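Local coordinates for type IV secretion protein Dot (Legionella pneumophila, PDB 6KS5), which acts as a deubiquitinase and regulates the association of K63-linked polyubiquitin with the Legionella phagosome, at residues A[165-168]-A[169-173]; A[135-138]-A[139-143]; A[103-106]-A[107-111]. One frame throughout, in Å; residues are numbered along the deposited sequence.

Interaction 1: residues A[165-168]-A[169-173]; sequences LEYF and YNRSE
The rings of Tyr-167 and Phe-168 meet side chains four residues on, and that of Tyr-169 has a loose approach from Glu-166, three residues back. Tyr-167 is approached obliquely by the aliphatic part of Arg-171, whose CD is the atom that touches, 3.7 Å from Tyr-167 CE2. Ring and guanidinium planes 70° apart rule out a stacked guanidinium. Arg-171 runs extended from CG to NE, carrying its guanidinium away from the ring beyond the CD contact. Beside the ring of Phe-168, again obliquely, sits Ser-172, its OG 4.2 Å from Phe-168 CE1. On another side of the helix, Glu-166 OE1 reaches to 4.3 Å from Tyr-169 CD2; the carboxylate is held chiefly by Arg-141 and Tyr-137 through its OE2.

The backbone supplies the regular bonds, Tyr-169 N to Leu-165 O at 2.7 Å, Asn-170 N to Glu-166 O at 3.2 Å (169° at the hydrogen) and Arg-171 N to Tyr-167 O at 3.0 Å. Ser-172 then turns its hydroxyl back, beside its own backbone N (chi1 -39°), and OG donates to Phe-168 O at 3.2 Å, nearly along the C=O axis. Leu-165 and Phe-168 face helix 130-140, and Phe-168 also touches helix 193-214. The pattern is that of the last turns of an amphipathic alpha helix, with a serine hydroxyl bonded to the carbonyl four residues back.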
loop_
_atom_site.group_PDB
_atom_site.type_symbol
_atom_site.label_atom_id
_atom_site.label_comp_id
_atom_site.label_asym_id
_atom_site.label_seq_id
_atom_site.Cartn_x
_atom_site.Cartn_y
_atom_site.Cartn_z
ATOM N N LEU A 165 -6.947 -19.409 -6.611
ATOM C CA LEU A 165 -8.362 -19.163 -6.361
ATOM C C LEU A 165 -9.216 -19.589 -7.548
ATOM O O LEU A 165 -10.297 -20.159 -7.364
ATOM C CB LEU A 165 -8.594 -17.689 -6.025
ATOM C CG LEU A 165 -8.317 -17.293 -4.568
ATOM C CD1 LEU A 165 -8.269 -15.777 -4.398
ATOM C CD2 LEU A 165 -9.343 -17.911 -3.628
ATOM N N GLU A 166 -8.750 -19.333 -8.774
ATOM C CA GLU A 166 -9.495 -19.785 -9.947
ATOM C C GLU A 166 -9.562 -21.304 -9.997
ATOM O O GLU A 166 -10.619 -21.882 -10.283
ATOM C CB GLU A 166 -8.864 -19.239 -11.223
ATOM C CG GLU A 166 -9.321 -17.835 -11.567
ATOM C CD GLU A 166 -10.828 -17.677 -11.483
ATOM O OE1 GLU A 166 -11.551 -18.469 -12.129
ATOM O OE2 GLU A 166 -11.285 -16.761 -10.762
ATOM N N TYR A 167 -8.443 -21.967 -9.717
ATOM C CA TYR A 167 -8.483 -23.411 -9.547
ATOM C C TYR A 167 -9.413 -23.791 -8.401
ATOM O O TYR A 167 -10.203 -24.730 -8.522
ATOM C CB TYR A 167 -7.072 -23.948 -9.313
ATOM C CG TYR A 167 -7.010 -25.450 -9.216
ATOM C CD1 TYR A 167 -7.097 -26.245 -10.353
ATOM C CD2 TYR A 167 -6.868 -26.073 -7.988
ATOM C CE1 TYR A 167 -7.045 -27.622 -10.265
ATOM C CE2 TYR A 167 -6.815 -27.445 -7.888
ATOM C CZ TYR A 167 -6.906 -28.215 -9.025
ATOM O OH TYR A 167 -6.856 -29.582 -8.907
ATOM N N PHE A 168 -9.353 -23.045 -7.292
ATOM C CA PHE A 168 -10.221 -23.313 -6.146
ATOM C C PHE A 168 -11.692 -23.174 -6.516
ATOM O O PHE A 168 -12.532 -23.953 -6.053
ATOM C CB PHE A 168 -9.865 -22.365 -5.000
ATOM C CG PHE A 168 -10.589 -22.648 -3.712
ATOM C CD1 PHE A 168 -10.863 -23.944 -3.321
ATOM C CD2 PHE A 168 -10.964 -21.606 -2.874
ATOM C CE1 PHE A 168 -11.516 -24.202 -2.129
ATOM C CE2 PHE A 168 -11.621 -21.854 -1.678
ATOM C CZ PHE A 168 -11.894 -23.161 -1.305
ATOM N N TYR A 169 -12.023 -22.195 -7.358
ATOM C CA TYR A 169 -13.420 -21.953 -7.694
ATOM C C TYR A 169 -13.992 -23.096 -8.521
ATOM O O TYR A 169 -14.917 -23.795 -8.087
ATOM C CB TYR A 169 -13.555 -20.629 -8.445
ATOM C CG TYR A 169 -14.895 -20.453 -9.122
ATOM C CD1 TYR A 169 -16.048 -20.246 -8.376
ATOM C CD2 TYR A 169 -15.006 -20.488 -10.505
ATOM C CE1 TYR A 169 -17.276 -20.086 -8.990
ATOM C CE2 TYR A 169 -16.229 -20.329 -11.128
ATOM C CZ TYR A 169 -17.359 -20.128 -10.367
ATOM O OH TYR A 169 -18.580 -19.966 -10.985
ATOM N N ASN A 170 -13.441 -23.311 -9.718
ATOM C CA ASN A 170 -14.024 -24.287 -10.625
ATOM C C ASN A 170 -13.838 -25.713 -10.125
ATOM O O ASN A 170 -14.601 -26.602 -10.511
ATOM C CB ASN A 170 -13.437 -24.111 -12.030
ATOM C CG ASN A 170 -12.005 -24.607 -12.136
ATOM O OD1 ASN A 170 -11.057 -23.825 -12.051
ATOM N ND2 ASN A 170 -11.843 -25.906 -12.374
ATOM N N ARG A 171 -12.859 -25.954 -9.256
ATOM C CA ARG A 171 -12.665 -27.305 -8.752
ATOM C C ARG A 171 -13.852 -27.755 -7.913
ATOM O O ARG A 171 -14.211 -28.940 -7.939
ATOM C CB ARG A 171 -11.372 -27.379 -7.944
ATOM C CG ARG A 171 -11.087 -28.743 -7.350
ATOM C CD ARG A 171 -9.962 -28.726 -6.316
ATOM N NE ARG A 171 -10.015 -29.925 -5.483
ATOM C CZ ARG A 171 -11.059 -30.287 -4.735
ATOM N NH1 ARG A 171 -12.136 -29.514 -4.655
ATOM N NH2 ARG A 171 -11.014 -31.414 -4.030
ATOM N N SER A 172 -14.500 -26.819 -7.204
ATOM C CA SER A 172 -15.655 -27.118 -6.376
ATOM C C SER A 172 -16.978 -26.827 -7.068
ATOM O O SER A 172 -18.034 -27.104 -6.490
ATOM C CB SER A 172 -15.579 -26.334 -5.070
ATOM O OG SER A 172 -14.257 -26.267 -4.561
ATOM N N GLU A 173 -16.952 -26.277 -8.285
ATOM C CA GLU A 173 -18.170 -26.052 -9.054
ATOM C C GLU A 173 -18.335 -27.024 -10.212
ATOM O O GLU A 173 -19.466 -27.288 -10.628
ATOM C CB GLU A 173 -18.209 -24.610 -9.583
ATOM C CG GLU A 173 -19.581 -24.158 -10.109
ATOM C CD GLU A 173 -20.385 -23.343 -9.097
ATOM O OE1 GLU A 173 -21.517 -22.929 -9.436
ATOM O OE2 GLU A 173 -19.888 -23.112 -7.972
#

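Interaction 2: residues A[135-138]-A[139-143]; sequences KNYK and EYRSF
Asn-136 O takes the shortest hydrogen bond between residues 135-138 and 139-143, from Tyr-140 N at 2.9 Å, with 154° at the hydrogen and the donor tilted from the carbonyl plane. The same oxygen has the start of the Tyr-140 side chain beside it: Tyr-140 CB lies 3.0 Å from Asn-136 O. Tyr-140 carries CG anti to its carbonyl carbon (chi1 -80°), which sends the ring back along the helix to rest near Asn-136, where Tyr-140 CD2 and Asn-136 CB are 4.1 Å apart.

On the inner side of the helix Tyr-137 and Arg-141 run side by side and point the same way. Arg-141 is extended from CG to NE, and its CD lies 3.5 Å from Tyr-137 CE1, meeting the ring obliquely; the guanidinium and ring planes differ by 30°. The phenol oxygen and the guanidinium thereby reach the same region, and both find a partner in Glu-166 of helix 162-173. Tyr-137 also makes an edge-to-face pair with Tyr-158.

Two further backbone bonds frame this turn. Glu-139 N to Lys-135 O is 3.2 Å and almost straight, whereas in Arg-141 N to Tyr-137 O, also 3.2 Å, the donor stands well above the carbonyl plane. Lys-138 NZ and Glu-139 OE1 stay 5.3 Å apart, so any attraction between them would be electrostatic and at a distance. The arrangement is the final turn of helix 130-140 leading into a loop, with an aromatic residue and an arginine four positions apart turned toward helix 162-173.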
loop_
_atom_site.group_PDB
_atom_site.type_symbol
_atom_site.label_atom_id
_atom_site.label_comp_id
_atom_site.label_asym_id
_atom_site.label_seq_id
_atom_site.Cartn_x
_atom_site.Cartn_y
_atom_site.Cartn_z
ATOM N N LYS A 135 -13.224 -18.282 0.877
ATOM C CA LYS A 135 -14.555 -18.871 0.831
ATOM C C LYS A 135 -15.540 -17.936 0.144
ATOM O O LYS A 135 -16.304 -18.361 -0.734
ATOM C CB LYS A 135 -15.019 -19.212 2.244
ATOM C CG LYS A 135 -14.336 -20.437 2.822
ATOM C CD LYS A 135 -14.913 -20.808 4.170
ATOM C CE LYS A 135 -13.814 -21.197 5.140
ATOM N NZ LYS A 135 -14.377 -21.602 6.456
ATOM N N ASN A 136 -15.518 -16.653 0.511
ATOM C CA ASN A 136 -16.341 -15.670 -0.183
ATOM C C ASN A 136 -16.034 -15.649 -1.671
ATOM O O ASN A 136 -16.948 -15.545 -2.496
ATOM C CB ASN A 136 -16.126 -14.279 0.413
ATOM C CG ASN A 136 -16.767 -14.123 1.766
ATOM O OD1 ASN A 136 -17.657 -14.886 2.130
ATOM N ND2 ASN A 136 -16.322 -13.125 2.522
ATOM N N TYR A 137 -14.752 -15.738 -2.034
ATOM C CA TYR A 137 -14.378 -15.726 -3.444
ATOM C C TYR A 137 -15.041 -16.869 -4.200
ATOM O O TYR A 137 -15.474 -16.700 -5.345
ATOM C CB TYR A 137 -12.858 -15.806 -3.585
ATOM C CG TYR A 137 -12.362 -15.537 -4.985
ATOM C CD1 TYR A 137 -12.296 -16.549 -5.929
ATOM C CD2 TYR A 137 -11.956 -14.268 -5.361
ATOM C CE1 TYR A 137 -11.845 -16.298 -7.210
ATOM C CE2 TYR A 137 -11.506 -14.005 -6.635
ATOM C CZ TYR A 137 -11.451 -15.022 -7.558
ATOM O OH TYR A 137 -11.001 -14.764 -8.834
ATOM N N LYS A 138 -15.141 -18.040 -3.572
ATOM C CA LYS A 138 -15.656 -19.202 -4.284
ATOM C C LYS A 138 -17.156 -19.091 -4.526
ATOM O O LYS A 138 -17.628 -19.284 -5.650
ATOM C CB LYS A 138 -15.330 -20.478 -3.515
ATOM C CG LYS A 138 -15.888 -21.726 -4.169
ATOM C CD LYS A 138 -16.203 -22.800 -3.151
ATOM C CE LYS A 138 -15.227 -22.778 -1.992
ATOM N NZ LYS A 138 -15.292 -24.056 -1.224
ATOM N N GLU A 139 -17.930 -18.792 -3.480
ATOM C CA GLU A 139 -19.380 -18.734 -3.652
ATOM C C GLU A 139 -19.827 -17.472 -4.383
ATOM O O GLU A 139 -20.820 -17.510 -5.125
ATOM C CB GLU A 139 -20.089 -18.832 -2.301
ATOM C CG GLU A 139 -19.769 -20.109 -1.530
ATOM C CD GLU A 139 -20.687 -21.268 -1.888
ATOM O OE1 GLU A 139 -20.337 -22.423 -1.540
ATOM O OE2 GLU A 139 -21.748 -21.022 -2.511
ATOM N N TYR A 140 -19.117 -16.352 -4.194
ATOM C CA TYR A 140 -19.512 -15.114 -4.855
ATOM C C TYR A 140 -19.202 -15.132 -6.345
ATOM O O TYR A 140 -19.899 -14.465 -7.117
ATOM C CB TYR A 140 -18.814 -13.922 -4.215
ATOM C CG TYR A 140 -19.417 -13.419 -2.915
ATOM C CD1 TYR A 140 -20.632 -13.905 -2.444
ATOM C CD2 TYR A 140 -18.760 -12.449 -2.157
ATOM C CE1 TYR A 140 -21.177 -13.442 -1.251
ATOM C CE2 TYR A 140 -19.291 -11.981 -0.971
ATOM C CZ TYR A 140 -20.500 -12.479 -0.519
ATOM O OH TYR A 140 -21.031 -12.011 0.666
ATOM N N ARG A 141 -18.191 -15.885 -6.771
ATOM C CA ARG A 141 -17.816 -15.856 -8.176
ATOM C C ARG A 141 -18.789 -16.606 -9.073
ATOM O O ARG A 141 -18.636 -16.554 -10.298
ATOM C CB ARG A 141 -16.412 -16.424 -8.357
ATOM C CG ARG A 141 -15.615 -15.727 -9.438
ATOM C CD ARG A 141 -14.304 -16.438 -9.692
ATOM N NE ARG A 141 -13.720 -16.061 -10.972
ATOM C CZ ARG A 141 -14.029 -16.638 -12.125
ATOM N NH1 ARG A 141 -14.921 -17.616 -12.154
ATOM N NH2 ARG A 141 -13.447 -16.236 -13.246
ATOM N N SER A 142 -19.782 -17.296 -8.508
ATOM C CA SER A 142 -20.741 -17.969 -9.370
ATOM C C SER A 142 -21.593 -16.987 -10.157
ATOM O O SER A 142 -22.258 -17.401 -11.111
ATOM C CB SER A 142 -21.628 -18.910 -8.554
ATOM O OG SER A 142 -21.076 -20.221 -8.570
ATOM N N PHE A 143 -21.606 -15.713 -9.769
ATOM C CA PHE A 143 -22.351 -14.701 -10.505
ATOM C C PHE A 143 -21.585 -13.386 -10.608
ATOM O O PHE A 143 -22.148 -12.390 -11.086
ATOM C CB PHE A 143 -23.713 -14.477 -9.842
ATOM C CG PHE A 143 -23.621 -13.868 -8.474
ATOM C CD1 PHE A 143 -23.257 -14.643 -7.385
ATOM C CD2 PHE A 143 -23.911 -12.524 -8.274
ATOM C CE1 PHE A 143 -23.169 -14.094 -6.132
ATOM C CE2 PHE A 143 -23.826 -11.964 -7.015
ATOM C CZ PHE A 143 -23.454 -12.751 -5.942
#

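Interaction 3: residues A[103-106]-A[107-111]; sequences FLLR and EWFPT
The apolar contact joins Leu-105 and Phe-109, four residues apart on helix 95-112. Their side chains run side by side in the same direction, and Leu-105 CD2 comes within 3.8 Å of Phe-109 CE2. Aromatic packing continues from there: Trp-108 CE3 lies 3.8 Å above the plane of the Phe-109 ring, over its centre, so the indole offers its edge to the phenyl face. The indole is placed there by its first torsion, CG opposite the backbone N (chi1 -179°). At the rim of the Phe-109 ring, near its plane, lies Leu-105 O, 3.5 Å from Phe-109 CD2.

Among the backbone bonds only Phe-109 N to Leu-105 O is both regular and straight, 3.2 Å with 172° at the hydrogen. Leu-104 O receives weak bonds from Glu-107 N and Trp-108 N, and Leu-105 O a further weak one from Trp-108 N, a mixture of three- and four-residue spacing. The next link is missing because Pro-110 has no N-H: its CD stands 3.2 Å from Arg-106 O, where a donor would otherwise sit, and the helix is kinked here. Beyond the kink Thr-111 OG1 donates to Trp-108 O at 2.9 Å, in the carbonyl plane and on a lone pair, tying its side chain back to the preceding turn.

The charged side chains leave this contact for other partners. Arg-106, bent at chi3, reaches Asn-28 and Val-218 O, while Glu-107 accepts a bond from Ser-60. Helix 95-112 thus lies within the body of the protein: Leu-105, Arg-106 and Phe-109 pack on Phe-31 of helix 29-40, Phe-109 also meets helix 222-231, and Leu-104 and Glu-107 rest on helix 61-65.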
loop_
_atom_site.group_PDB
_atom_site.type_symbol
_atom_site.label_atom_id
_atom_site.label_comp_id
_atom_site.label_asym_id
_atom_site.label_seq_id
_atom_site.Cartn_x
_atom_site.Cartn_y
_atom_site.Cartn_z
ATOM N N PHE A 103 7.914 5.638 -2.134
ATOM C CA PHE A 103 8.495 4.540 -2.899
ATOM C C PHE A 103 9.162 3.519 -1.985
ATOM O O PHE A 103 8.990 2.307 -2.159
ATOM C CB PHE A 103 9.503 5.079 -3.917
ATOM C CG PHE A 103 8.882 5.867 -5.031
ATOM C CD1 PHE A 103 7.858 5.331 -5.789
ATOM C CD2 PHE A 103 9.337 7.139 -5.336
ATOM C CE1 PHE A 103 7.288 6.048 -6.815
ATOM C CE2 PHE A 103 8.767 7.859 -6.363
ATOM C CZ PHE A 103 7.746 7.311 -7.105
ATOM N N LEU A 104 9.942 3.989 -1.014
ATOM C CA LEU A 104 10.677 3.060 -0.165
ATOM C C LEU A 104 9.744 2.321 0.785
ATOM O O LEU A 104 9.946 1.132 1.064
ATOM C CB LEU A 104 11.757 3.807 0.606
ATOM C CG LEU A 104 12.630 4.704 -0.270
ATOM C CD1 LEU A 104 13.071 5.964 0.466
ATOM C CD2 LEU A 104 13.821 3.912 -0.762
ATOM N N LEU A 105 8.700 3.000 1.272
ATOM C CA LEU A 105 7.756 2.348 2.173
ATOM C C LEU A 105 6.957 1.277 1.449
ATOM O O LEU A 105 6.646 0.235 2.034
ATOM C CB LEU A 105 6.821 3.382 2.797
ATOM C CG LEU A 105 7.428 4.326 3.835
ATOM C CD1 LEU A 105 6.579 5.573 3.983
ATOM C CD2 LEU A 105 7.592 3.623 5.170
ATOM N N ARG A 106 6.624 1.505 0.173
ATOM C CA ARG A 106 5.857 0.514 -0.577
ATOM C C ARG A 106 6.590 -0.818 -0.648
ATOM O O ARG A 106 5.955 -1.880 -0.650
ATOM C CB ARG A 106 5.552 1.030 -1.985
ATOM C CG ARG A 106 4.971 -0.035 -2.906
ATOM C CD ARG A 106 4.530 0.515 -4.250
ATOM N NE ARG A 106 3.292 1.281 -4.174
ATOM C CZ ARG A 106 2.086 0.747 -4.006
ATOM N NH1 ARG A 106 1.946 -0.566 -3.879
ATOM N NH2 ARG A 106 1.018 1.529 -3.960
ATOM N N GLU A 107 7.919 -0.783 -0.694
ATOM C CA GLU A 107 8.711 -1.999 -0.745
ATOM C C GLU A 107 9.278 -2.403 0.608
ATOM O O GLU A 107 9.695 -3.551 0.765
ATOM C CB GLU A 107 9.854 -1.841 -1.756
ATOM C CG GLU A 107 9.403 -1.300 -3.110
ATOM C CD GLU A 107 10.422 -1.529 -4.223
ATOM O OE1 GLU A 107 11.439 -2.212 -3.980
ATOM O OE2 GLU A 107 10.200 -1.032 -5.349
ATOM N N TRP A 108 9.287 -1.504 1.590
ATOM C CA TRP A 108 9.843 -1.843 2.896
ATOM C C TRP A 108 8.884 -2.712 3.702
ATOM O O TRP A 108 9.282 -3.754 4.240
ATOM C CB TRP A 108 10.180 -0.567 3.670
ATOM C CG TRP A 108 10.785 -0.815 5.013
ATOM C CD1 TRP A 108 12.107 -0.973 5.296
ATOM C CD2 TRP A 108 10.090 -0.930 6.261
ATOM N NE1 TRP A 108 12.283 -1.179 6.645
ATOM C CE2 TRP A 108 11.060 -1.160 7.259
ATOM C CE3 TRP A 108 8.745 -0.865 6.632
ATOM C CZ2 TRP A 108 10.727 -1.324 8.601
ATOM C CZ3 TRP A 108 8.417 -1.027 7.966
ATOM C CH2 TRP A 108 9.404 -1.254 8.933
ATOM N N PHE A 109 7.622 -2.293 3.804
ATOM C CA PHE A 109 6.635 -3.035 4.587
ATOM C C PHE A 109 6.526 -4.501 4.189
ATOM O O PHE A 109 6.537 -5.356 5.089
ATOM C CB PHE A 109 5.270 -2.336 4.490
ATOM C CG PHE A 109 5.069 -1.260 5.510
ATOM C CD1 PHE A 109 4.788 -1.580 6.828
ATOM C CD2 PHE A 109 5.159 0.076 5.152
ATOM C CE1 PHE A 109 4.600 -0.588 7.775
ATOM C CE2 PHE A 109 4.975 1.076 6.091
ATOM C CZ PHE A 109 4.693 0.745 7.405
ATOM N N PRO A 110 6.430 -4.869 2.903
ATOM C CA PRO A 110 6.327 -6.304 2.583
ATOM C C PRO A 110 7.533 -7.117 3.027
ATOM O O PRO A 110 7.355 -8.240 3.516
ATOM C CB PRO A 110 6.156 -6.306 1.057
ATOM C CG PRO A 110 5.537 -4.989 0.762
ATOM C CD PRO A 110 6.220 -4.043 1.701
ATOM N N THR A 111 8.755 -6.586 2.895
ATOM C CA THR A 111 9.910 -7.316 3.409
ATOM C C THR A 111 9.879 -7.468 4.922
ATOM O O THR A 111 10.616 -8.301 5.457
ATOM C CB THR A 111 11.228 -6.640 3.021
ATOM O OG1 THR A 111 11.486 -5.550 3.916
ATOM C CG2 THR A 111 11.189 -6.134 1.597
#

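Interactions 1 and 2 form one neighbourhood, their centres 9 Å apart, although two short helices separate them in the sequence. Glu-166 OE2 joins them, in a salt bridge to Arg-141 NE at 2.5 Å and a probable hydrogen bond to Tyr-137 OH at 2.8 Å, so the side-by-side pair of interaction 2 is met by one carboxylate of interaction 1. Nearer the helix ends, Glu-173 OE1 and Ser-142 OG lie 2.9 Å apart. Interaction 3 is separate: its centre is 32 Å from that of interaction 1 and 31 Å from that of interaction 2, and it lies about 8 Å from the centre of the folded chain, whereas the other two occupy a peripheral helical region.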